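PDB 2QN0: neurotoxin, which acts as the zinc-dependent protease light chain of botulinum neurotoxin serotype C1 and probably cleaves more than one SNARE protein. Local coordinates for residues F8-P13 / I46-S51; N75-D80 / T159-N164; K95-R100 / E105-L110. One frame throughout, in Å; residues are numbered along the deposited sequence.

How the interactions relate
Interaction 2 is a buried contact, interaction 1 only partly buried, and the two adjoin: Asp48 O probably accepts a hydrogen bond from Gly160 N at 2.8 Å, and Ser51 OG and Glu163 OE2 are probably hydrogen-bonded as well. Both hold chain that leaves the mixed sheet, after strands 43-46 and 156-159, and both border the N-terminal part of helix 80-97. Interaction 3 lies at the other end of that helix, its centre about 21 Å from that of interaction 1, and is also buried. The chemistry changes with place: a water bridge beside proline in interaction 1, close apolar packing of tyrosine, leucine and proline in interaction 2, and aliphatic contact between successive helices in interaction 3.

Interaction 1 (F8-P13 / I46-S51); sequences FNYSDP and IPDRFS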
loop_
_atom_site.group_PDB
_atom_site.type_symbol
_atom_site.label_atom_id
_atom_site.label_comp_id
_atom_site.label_asym_id
_atom_site.label_seq_id
_atom_site.Cartn_x
_atom_site.Cartn_y
_atom_site.Cartn_z
ATOM N N PHE A 8 8.658 -11.810 13.495
ATOM C CA PHE A 8 8.989 -13.067 12.837
ATOM C C PHE A 8 10.431 -13.159 12.373
ATOM O O PHE A 8 11.118 -12.152 12.212
ATOM C CB PHE A 8 8.143 -13.253 11.572
ATOM C CG PHE A 8 6.665 -13.251 11.802
ATOM C CD1 PHE A 8 6.032 -14.347 12.372
ATOM C CD2 PHE A 8 5.896 -12.164 11.398
ATOM C CE1 PHE A 8 4.650 -14.366 12.534
ATOM C CE2 PHE A 8 4.515 -12.172 11.554
ATOM C CZ PHE A 8 3.889 -13.273 12.121
ATOM N N ASN A 9 10.852 -14.401 12.149
ATOM C CA ASN A 9 12.150 -14.739 11.583
ATOM C C ASN A 9 11.621 -15.490 10.373
ATOM O O ASN A 9 10.637 -16.224 10.494
ATOM C CB ASN A 9 12.936 -15.714 12.466
ATOM C CG ASN A 9 13.414 -15.083 13.748
ATOM O OD1 ASN A 9 14.158 -14.103 13.733
ATOM N ND2 ASN A 9 12.991 -15.646 14.873
ATOM N N TYR A 10 12.239 -15.320 9.212
ATOM C CA TYR A 10 11.748 -16.009 8.027
ATOM C C TYR A 10 11.703 -17.520 8.241
ATOM O O TYR A 10 10.836 -18.206 7.701
ATOM C CB TYR A 10 12.628 -15.696 6.818
ATOM C CG TYR A 10 12.069 -16.244 5.529
ATOM C CD1 TYR A 10 10.917 -15.699 4.961
ATOM C CD2 TYR A 10 12.667 -17.335 4.893
ATOM C CE1 TYR A 10 10.370 -16.226 3.796
ATOM C CE2 TYR A 10 12.126 -17.872 3.724
ATOM C CZ TYR A 10 10.977 -17.311 3.183
ATOM O OH TYR A 10 10.434 -17.839 2.035
ATOM N N SER A 11 12.637 -18.025 9.042
ATOM C CA SER A 11 12.731 -19.457 9.318
ATOM C C SER A 11 11.689 -20.007 10.293
ATOM O O SER A 11 11.579 -21.225 10.449
ATOM C CB SER A 11 14.129 -19.788 9.847
ATOM O OG SER A 11 14.393 -19.072 11.040
ATOM N N ASP A 12 10.933 -19.131 10.955
ATOM C CA ASP A 12 9.924 -19.597 11.907
ATOM C C ASP A 12 8.978 -20.597 11.254
ATOM O O ASP A 12 8.556 -20.418 10.112
ATOM C CB ASP A 12 9.131 -18.422 12.488
ATOM C CG ASP A 12 9.961 -17.567 13.430
ATOM O OD1 ASP A 12 11.061 -18.013 13.831
ATOM O OD2 ASP A 12 9.510 -16.456 13.781
ATOM N N PRO A 13 8.631 -21.673 11.981
ATOM C CA PRO A 13 7.740 -22.731 11.500
ATOM C C PRO A 13 6.307 -22.293 11.217
ATOM O O PRO A 13 5.779 -21.399 11.877
ATOM C CB PRO A 13 7.780 -23.764 12.631
ATOM C CG PRO A 13 9.071 -23.478 13.342
ATOM C CD PRO A 13 9.109 -21.980 13.340
ATOM N N ILE A 46 4.484 -11.288 2.147
ATOM C CA ILE A 46 5.166 -12.386 1.462
ATOM C C ILE A 46 6.442 -11.705 0.981
ATOM O O ILE A 46 6.423 -10.950 0.008
ATOM C CB ILE A 46 4.366 -12.905 0.255
ATOM C CG1 ILE A 46 3.011 -13.446 0.720
ATOM C CG2 ILE A 46 5.154 -14.011 -0.449
ATOM C CD1 ILE A 46 2.119 -13.932 -0.413
ATOM N N PRO A 47 7.567 -11.949 1.676
ATOM C CA PRO A 47 8.883 -11.370 1.372
ATOM C C PRO A 47 9.559 -11.863 0.095
ATOM O O PRO A 47 10.751 -12.166 0.108
ATOM C CB PRO A 47 9.719 -11.721 2.614
ATOM C CG PRO A 47 8.721 -12.200 3.640
ATOM C CD PRO A 47 7.666 -12.868 2.819
ATOM N N ASP A 48 8.808 -11.936 -1.001
ATOM C CA ASP A 48 9.352 -12.400 -2.279
ATOM C C ASP A 48 9.211 -11.334 -3.363
ATOM O O ASP A 48 8.401 -10.415 -3.239
ATOM C CB ASP A 48 8.596 -13.631 -2.792
ATOM C CG ASP A 48 8.630 -14.801 -1.839
ATOM O OD1 ASP A 48 9.417 -14.786 -0.870
ATOM O OD2 ASP A 48 7.856 -15.752 -2.084
ATOM N N ARG A 49 9.990 -11.469 -4.433
ATOM C CA ARG A 49 9.874 -10.546 -5.557
ATOM C C ARG A 49 8.537 -10.932 -6.192
ATOM O O ARG A 49 8.126 -12.094 -6.121
ATOM C CB ARG A 49 11.030 -10.737 -6.550
ATOM C CG ARG A 49 12.393 -10.326 -5.999
ATOM C CD ARG A 49 12.436 -8.835 -5.649
ATOM N NE ARG A 49 12.437 -7.981 -6.839
ATOM C CZ ARG A 49 13.509 -7.752 -7.593
ATOM N NH1 ARG A 49 14.674 -8.308 -7.281
ATOM N NH2 ARG A 49 13.420 -6.963 -8.660
ATOM N N PHE A 50 7.865 -9.966 -6.811
ATOM C CA PHE A 50 6.547 -10.191 -7.404
ATOM C C PHE A 50 6.473 -9.685 -8.843
ATOM O O PHE A 50 7.040 -8.647 -9.171
ATOM C CB PHE A 50 5.496 -9.460 -6.549
ATOM C CG PHE A 50 4.069 -9.651 -7.004
ATOM C CD1 PHE A 50 3.358 -10.797 -6.657
ATOM C CD2 PHE A 50 3.424 -8.662 -7.743
ATOM C CE1 PHE A 50 2.023 -10.955 -7.035
ATOM C CE2 PHE A 50 2.086 -8.810 -8.127
ATOM C CZ PHE A 50 1.385 -9.960 -7.771
ATOM N N SER A 51 5.772 -10.418 -9.699
ATOM C CA SER A 51 5.620 -9.994 -11.085
ATOM C C SER A 51 4.286 -10.432 -11.665
ATOM O O SER A 51 3.707 -11.434 -11.239
ATOM C CB SER A 51 6.752 -10.542 -11.955
ATOM O OG SER A 51 6.583 -10.129 -13.305
HETATM O O HOH W 1 8.346 -16.455 1.088
#
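Tyr10 reaches across to Pro47 with one flank of its ring and to Asp48 with its hydroxyl, and the two ends of the contact differ in kind. On the packed side, Tyr10 CD1 lies 4.3 Å from Pro47 CG, and the proline carbon approaches the aromatic ring obliquely. Pro47 is itself buried, with Phe37 of strand 34-38 and Phe86 of helix 80-97 also against it. Even here the fit is modest, since no atoms of the two segments come nearer than this.

With CG turned away from the backbone N (chi1 -173°), the ring carries its hydroxyl to the looser, water-bridged side. A water molecule in the plane of the ring accepts from Tyr10 OH at 2.7 Å and donates to Asp48 OD1 at 2.8 Å, while the two side-chain oxygens stay 4.3 Å apart. Asp48 OD1 also forms a salt bridge with Lys83.

Two turns present these groups. A type I beta turn from Asn9 to Asp12 carries Tyr10, and an inverse gamma turn centred on Pro47 bends the chain where it leaves strand 43-46, an inner strand of the mixed sheet in this zinc protease fold. Asp12 grips Asn9 twice across the base of the first turn: OD2 takes Asn9 N from above the carboxylate plane at 2.9 Å, and OD1 takes Asn9 ND2 on its syn side.

Interaction 2 (N75-D80 / T159-N164); sequences NYLSTD and TGPREN
Apolar packing joins Tyr76 and Leu77 to Gly160 and Pro161, all four of them buried. Pro161 meets the tyrosine at its ring edge: Tyr76 CE2 is 3.8 Å from Pro161 CD and 3.9 Å from Pro161 CG, which lies in the plane of the ring. The proline therefore abuts the rim, and the two side chains cross at about a right angle. One face of the same ring is covered instead by Leu77 CG, displaced toward the rim. With CG of Leu77 placed opposite its carbonyl carbon (chi1 -77°), the leucine sends CD1 to the backbone of the other segment, 3.7 Å from Gly160 CA. Lacking a side chain, Gly160 leaves its CA open to this close approach, and Leu77 CD1 also touches Pro161 CD at 4.0 Å.

Side-chain hydrogen bonds are found within each segment. Asn75 to Ser78 form a type II beta turn, with Leu77 at its third position on a positive phi of 72°. Asn75 O accepts from both Ser78 N and Ser78 OG, the hydroxyl at 2.7 Å, the two donors arriving from the same face of its plane. In the other segment, Thr159 OG1 donates in the carbonyl plane, on a lone pair, to Gly160 O at 2.8 Å.

Further polar ties come from neighbouring parts of the chain. Arg49 donates to both Tyr76 O and Pro161 O, and Tyr76 OH bonds Ser195. The turn sits directly ahead of helix 80-97, which Thr79 caps and whose Phe86 packs on Tyr76 and Leu77, while Gly160 and Pro161 begin the loop that follows strand 156-159, an inner strand between 43-46 and 190-193.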
loop_
_atom_site.group_PDB
_atom_site.type_symbol
_atom_site.label_atom_id
_atom_site.label_comp_id
_atom_site.label_asym_id
_atom_site.label_seq_id
_atom_site.Cartn_x
_atom_site.Cartn_y
_atom_site.Cartn_z
ATOM N N ASN A 75 19.028 -10.395 -8.258
ATOM C CA ASN A 75 19.350 -11.183 -7.073
ATOM C C ASN A 75 18.799 -10.625 -5.763
ATOM O O ASN A 75 18.938 -11.255 -4.715
ATOM C CB ASN A 75 20.867 -11.360 -6.959
ATOM C CG ASN A 75 21.467 -11.992 -8.197
ATOM O OD1 ASN A 75 21.000 -13.033 -8.664
ATOM N ND2 ASN A 75 22.505 -11.367 -8.740
ATOM N N TYR A 76 18.178 -9.450 -5.810
ATOM C CA TYR A 76 17.614 -8.871 -4.593
ATOM C C TYR A 76 16.439 -9.732 -4.123
ATOM O O TYR A 76 15.513 -10.003 -4.890
ATOM C CB TYR A 76 17.147 -7.435 -4.845
ATOM C CG TYR A 76 16.486 -6.808 -3.643
ATOM C CD1 TYR A 76 17.163 -6.701 -2.430
ATOM C CD2 TYR A 76 15.172 -6.342 -3.709
ATOM C CE1 TYR A 76 16.550 -6.148 -1.309
ATOM C CE2 TYR A 76 14.549 -5.786 -2.592
ATOM C CZ TYR A 76 15.242 -5.693 -1.399
ATOM O OH TYR A 76 14.630 -5.153 -0.290
ATOM N N LEU A 77 16.495 -10.157 -2.861
ATOM C CA LEU A 77 15.473 -11.006 -2.244
ATOM C C LEU A 77 15.484 -12.442 -2.756
ATOM O O LEU A 77 14.493 -13.157 -2.621
ATOM C CB LEU A 77 14.068 -10.426 -2.451
ATOM C CG LEU A 77 13.647 -9.245 -1.580
ATOM C CD1 LEU A 77 12.142 -9.002 -1.756
ATOM C CD2 LEU A 77 13.963 -9.538 -0.121
ATOM N N SER A 78 16.603 -12.872 -3.329
ATOM C CA SER A 78 16.693 -14.229 -3.856
ATOM C C SER A 78 16.970 -15.269 -2.777
ATOM O O SER A 78 16.481 -16.394 -2.858
ATOM C CB SER A 78 17.781 -14.311 -4.935
ATOM O OG SER A 78 19.048 -13.947 -4.415
ATOM N N THR A 79 17.748 -14.895 -1.767
ATOM C CA THR A 79 18.095 -15.821 -0.692
ATOM C C THR A 79 17.190 -15.685 0.524
ATOM O O THR A 79 16.552 -14.651 0.723
ATOM C CB THR A 79 19.544 -15.607 -0.225
ATOM O OG1 THR A 79 19.669 -14.301 0.350
ATOM C CG2 THR A 79 20.507 -15.732 -1.399
ATOM N N ASP A 80 17.142 -16.734 1.342
ATOM C CA ASP A 80 16.326 -16.721 2.549
ATOM C C ASP A 80 16.841 -15.645 3.496
ATOM O O ASP A 80 16.071 -15.039 4.244
ATOM C CB ASP A 80 16.369 -18.086 3.240
ATOM C CG ASP A 80 15.443 -19.099 2.593
ATOM O OD1 ASP A 80 14.944 -18.830 1.479
ATOM O OD2 ASP A 80 15.216 -20.167 3.197
ATOM N N THR A 159 4.363 -7.385 -0.628
ATOM C CA THR A 159 5.378 -8.252 -1.221
ATOM C C THR A 159 6.611 -7.421 -1.517
ATOM O O THR A 159 6.603 -6.197 -1.359
ATOM C CB THR A 159 4.935 -8.859 -2.574
ATOM O OG1 THR A 159 4.985 -7.849 -3.593
ATOM C CG2 THR A 159 3.525 -9.411 -2.486
ATOM N N GLY A 160 7.669 -8.099 -1.944
ATOM C CA GLY A 160 8.885 -7.407 -2.309
ATOM C C GLY A 160 8.620 -6.725 -3.641
ATOM O O GLY A 160 7.556 -6.922 -4.236
ATOM N N PRO A 161 9.576 -5.942 -4.150
ATOM C CA PRO A 161 9.445 -5.219 -5.419
ATOM C C PRO A 161 9.213 -6.077 -6.653
ATOM O O PRO A 161 9.492 -7.279 -6.669
ATOM C CB PRO A 161 10.771 -4.464 -5.534
ATOM C CG PRO A 161 11.248 -4.354 -4.128
ATOM C CD PRO A 161 10.895 -5.693 -3.548
ATOM N N ARG A 162 8.697 -5.433 -7.693
ATOM C CA ARG A 162 8.482 -6.096 -8.966
ATOM C C ARG A 162 9.801 -5.879 -9.709
ATOM O O ARG A 162 10.851 -5.762 -9.073
ATOM C CB ARG A 162 7.326 -5.447 -9.727
ATOM C CG ARG A 162 5.979 -5.522 -9.005
ATOM C CD ARG A 162 4.846 -5.249 -9.981
ATOM N NE ARG A 162 3.527 -5.199 -9.352
ATOM C CZ ARG A 162 2.385 -5.190 -10.036
ATOM N NH1 ARG A 162 2.407 -5.230 -11.363
ATOM N NH2 ARG A 162 1.223 -5.135 -9.403
ATOM N N GLU A 163 9.754 -5.801 -11.036
ATOM C CA GLU A 163 10.972 -5.605 -11.822
ATOM C C GLU A 163 11.794 -4.382 -11.406
ATOM O O GLU A 163 12.991 -4.500 -11.132
ATOM C CB GLU A 163 10.636 -5.521 -13.317
ATOM C CG GLU A 163 10.227 -6.852 -13.955
ATOM C CD GLU A 163 8.782 -7.245 -13.680
ATOM O OE1 GLU A 163 8.081 -6.513 -12.951
ATOM O OE2 GLU A 163 8.341 -8.295 -14.203
ATOM N N ASN A 164 11.161 -3.212 -11.360
ATOM C CA ASN A 164 11.855 -1.983 -10.972
ATOM C C ASN A 164 11.780 -1.817 -9.455
ATOM O O ASN A 164 10.726 -1.503 -8.903
ATOM C CB ASN A 164 11.218 -0.772 -11.667
ATOM C CG ASN A 164 11.988 0.512 -11.427
ATOM O OD1 ASN A 164 12.891 0.562 -10.593
ATOM N ND2 ASN A 164 11.624 1.569 -12.151
#

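Interaction 3 (K95-R100 / E105-L110); sequences KRINSR and ELIYRL
Ile107 projects from helix 101-112 onto Ile97 and Asn98 near the C-terminal end of helix 80-97, where two successive helices of the zinc protease fold are joined by a tight connection. A type I beta turn from Ile97 to Arg100 makes the join, and Arg100 is the N-cap of the second helix. Both helices lean on helix 223-238, which bears the zinc ligands His229 and His233: Ile97 packs on Met228, and Leu106 and Leu110 on Met235.

The bond from CA to CB of Ile107 points toward the other segment. In the longer branch, CG1 points away from the carbonyl carbon and lies beside the backbone N (chi1 -64°). Ile107 CG1 comes within 4.1 Å of Ile97 CG2, the branch that Ile97 sets anti to its own backbone N. The tip does most of the touching: Ile107 CD1 lies 3.8 Å from Ile97 CG2 and equally far from Asn98 CB, so that the methyl bridges two consecutive residues. It also lies near Ile97 CB and skirts Asn98 OD1, each at 4.1 Å. The asparagine crosses the isoleucine at about a right angle, and its amide ND2 is directed elsewhere, to Ile3 O; the same Ile3 touches Ile107.

Hydrogen bonds also form within each segment. Arg96 O takes both Ser99 N and Ser99 OG, the hydroxyl at 2.6 Å in the carbonyl plane. Within helix 101-112, Arg109, one turn after Glu105, donates from NE a nearly straight hydrogen bond (170°), part of a salt bridge, to the anti lone pair of Glu105 OE2, 2.6 Å away.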
loop_
_atom_site.group_PDB
_atom_site.type_symbol
_atom_site.label_atom_id
_atom_site.label_comp_id
_atom_site.label_asym_id
_atom_site.label_seq_id
_atom_site.Cartn_x
_atom_site.Cartn_y
_atom_site.Cartn_z
ATOM N N LYS A 95 5.784 -0.973 13.054
ATOM C CA LYS A 95 5.841 -0.556 14.453
ATOM C C LYS A 95 5.992 0.965 14.541
ATOM O O LYS A 95 5.386 1.613 15.397
ATOM C CB LYS A 95 7.013 -1.240 15.167
ATOM C CG LYS A 95 6.831 -2.740 15.374
ATOM C CD LYS A 95 8.064 -3.322 16.064
ATOM C CE LYS A 95 7.967 -4.822 16.257
ATOM N NZ LYS A 95 9.207 -5.340 16.916
ATOM N N ARG A 96 6.799 1.538 13.653
ATOM C CA ARG A 96 7.000 2.982 13.660
ATOM C C ARG A 96 5.718 3.678 13.215
ATOM O O ARG A 96 5.324 4.694 13.781
ATOM C CB ARG A 96 8.173 3.369 12.747
ATOM C CG ARG A 96 8.459 4.870 12.697
ATOM C CD ARG A 96 9.890 5.131 12.239
ATOM N NE ARG A 96 10.083 6.468 11.677
ATOM C CZ ARG A 96 9.889 7.610 12.332
ATOM N NH1 ARG A 96 9.489 7.602 13.597
ATOM N NH2 ARG A 96 10.104 8.767 11.716
ATOM N N ILE A 97 5.060 3.123 12.205
ATOM C CA ILE A 97 3.808 3.702 11.733
ATOM C C ILE A 97 2.806 3.676 12.889
ATOM O O ILE A 97 2.079 4.641 13.128
ATOM C CB ILE A 97 3.244 2.895 10.536
ATOM C CG1 ILE A 97 4.141 3.101 9.311
ATOM C CG2 ILE A 97 1.808 3.334 10.227
ATOM C CD1 ILE A 97 3.819 2.182 8.140
ATOM N N ASN A 98 2.808 2.565 13.619
ATOM C CA ASN A 98 1.904 2.348 14.744
ATOM C C ASN A 98 2.208 3.213 15.968
ATOM O O ASN A 98 1.429 3.231 16.922
ATOM C CB ASN A 98 1.948 0.863 15.134
ATOM C CG ASN A 98 0.756 0.435 15.967
ATOM O OD1 ASN A 98 -0.375 0.856 15.718
ATOM N ND2 ASN A 98 0.997 -0.434 16.944
ATOM N N SER A 99 3.328 3.933 15.941
ATOM C CA SER A 99 3.714 4.771 17.074
ATOM C C SER A 99 2.940 6.088 17.177
ATOM O O SER A 99 3.001 6.758 18.208
ATOM C CB SER A 99 5.224 5.054 17.044
ATOM O OG SER A 99 5.573 5.967 16.014
ATOM N N ARG A 100 2.230 6.470 16.113
ATOM C CA ARG A 100 1.420 7.691 16.128
ATOM C C ARG A 100 -0.038 7.284 15.935
ATOM O O ARG A 100 -0.328 6.304 15.251
ATOM C CB ARG A 100 1.825 8.658 15.007
ATOM C CG ARG A 100 3.302 9.025 14.981
ATOM C CD ARG A 100 3.804 9.477 16.325
ATOM N NE ARG A 100 5.262 9.556 16.350
ATOM C CZ ARG A 100 5.972 10.583 15.900
ATOM N NH1 ARG A 100 5.362 11.643 15.385
ATOM N NH2 ARG A 100 7.298 10.549 15.970
ATOM N N GLU A 105 -4.525 4.077 13.463
ATOM C CA GLU A 105 -5.854 4.025 12.855
ATOM C C GLU A 105 -5.768 3.471 11.434
ATOM O O GLU A 105 -6.622 2.691 11.010
ATOM C CB GLU A 105 -6.488 5.421 12.842
ATOM C CG GLU A 105 -7.920 5.470 12.312
ATOM C CD GLU A 105 -8.886 4.600 13.110
ATOM O OE1 GLU A 105 -8.733 4.508 14.347
ATOM O OE2 GLU A 105 -9.811 4.021 12.499
ATOM N N LEU A 106 -4.737 3.879 10.698
ATOM C CA LEU A 106 -4.534 3.399 9.332
ATOM C C LEU A 106 -4.385 1.878 9.348
ATOM O O LEU A 106 -5.039 1.163 8.583
ATOM C CB LEU A 106 -3.275 4.039 8.735
ATOM C CG LEU A 106 -2.822 3.570 7.350
ATOM C CD1 LEU A 106 -3.891 3.906 6.306
ATOM C CD2 LEU A 106 -1.504 4.245 7.000
ATOM N N ILE A 107 -3.527 1.382 10.234
ATOM C CA ILE A 107 -3.305 -0.057 10.343
ATOM C C ILE A 107 -4.569 -0.775 10.813
ATOM O O ILE A 107 -4.916 -1.846 10.310
ATOM C CB ILE A 107 -2.142 -0.358 11.319
ATOM C CG1 ILE A 107 -0.841 0.217 10.752
ATOM C CG2 ILE A 107 -2.004 -1.865 11.528
ATOM C CD1 ILE A 107 0.342 0.173 11.714
ATOM N N TYR A 108 -5.261 -0.183 11.779
ATOM C CA TYR A 108 -6.483 -0.779 12.300
ATOM C C TYR A 108 -7.505 -0.976 11.183
ATOM O O TYR A 108 -8.067 -2.060 11.019
ATOM C CB TYR A 108 -7.089 0.113 13.384
ATOM C CG TYR A 108 -8.437 -0.370 13.866
ATOM C CD1 TYR A 108 -8.545 -1.462 14.726
ATOM C CD2 TYR A 108 -9.613 0.231 13.414
ATOM C CE1 TYR A 108 -9.793 -1.946 15.125
ATOM C CE2 TYR A 108 -10.863 -0.246 13.804
ATOM C CZ TYR A 108 -10.944 -1.334 14.658
ATOM O OH TYR A 108 -12.178 -1.813 15.036
ATOM N N ARG A 109 -7.748 0.075 10.409
ATOM C CA ARG A 109 -8.725 -0.020 9.331
ATOM C C ARG A 109 -8.342 -1.046 8.274
ATOM O O ARG A 109 -9.153 -1.892 7.900
ATOM C CB ARG A 109 -8.933 1.354 8.689
ATOM C CG ARG A 109 -9.467 2.382 9.675
ATOM C CD ARG A 109 -9.882 3.672 8.996
ATOM N NE ARG A 109 -10.205 4.695 9.986
ATOM C CZ ARG A 109 -10.784 5.858 9.708
ATOM N NH1 ARG A 109 -11.117 6.157 8.460
ATOM N NH2 ARG A 109 -11.018 6.728 10.682
ATOM N N LEU A 110 -7.108 -0.980 7.791
ATOM C CA LEU A 110 -6.658 -1.924 6.773
ATOM C C LEU A 110 -6.636 -3.378 7.245
ATOM O O LEU A 110 -6.829 -4.295 6.447
ATOM C CB LEU A 110 -5.263 -1.540 6.277
ATOM C CG LEU A 110 -5.188 -0.301 5.379
ATOM C CD1 LEU A 110 -3.731 0.013 5.063
ATOM C CD2 LEU A 110 -5.968 -0.556 4.095
#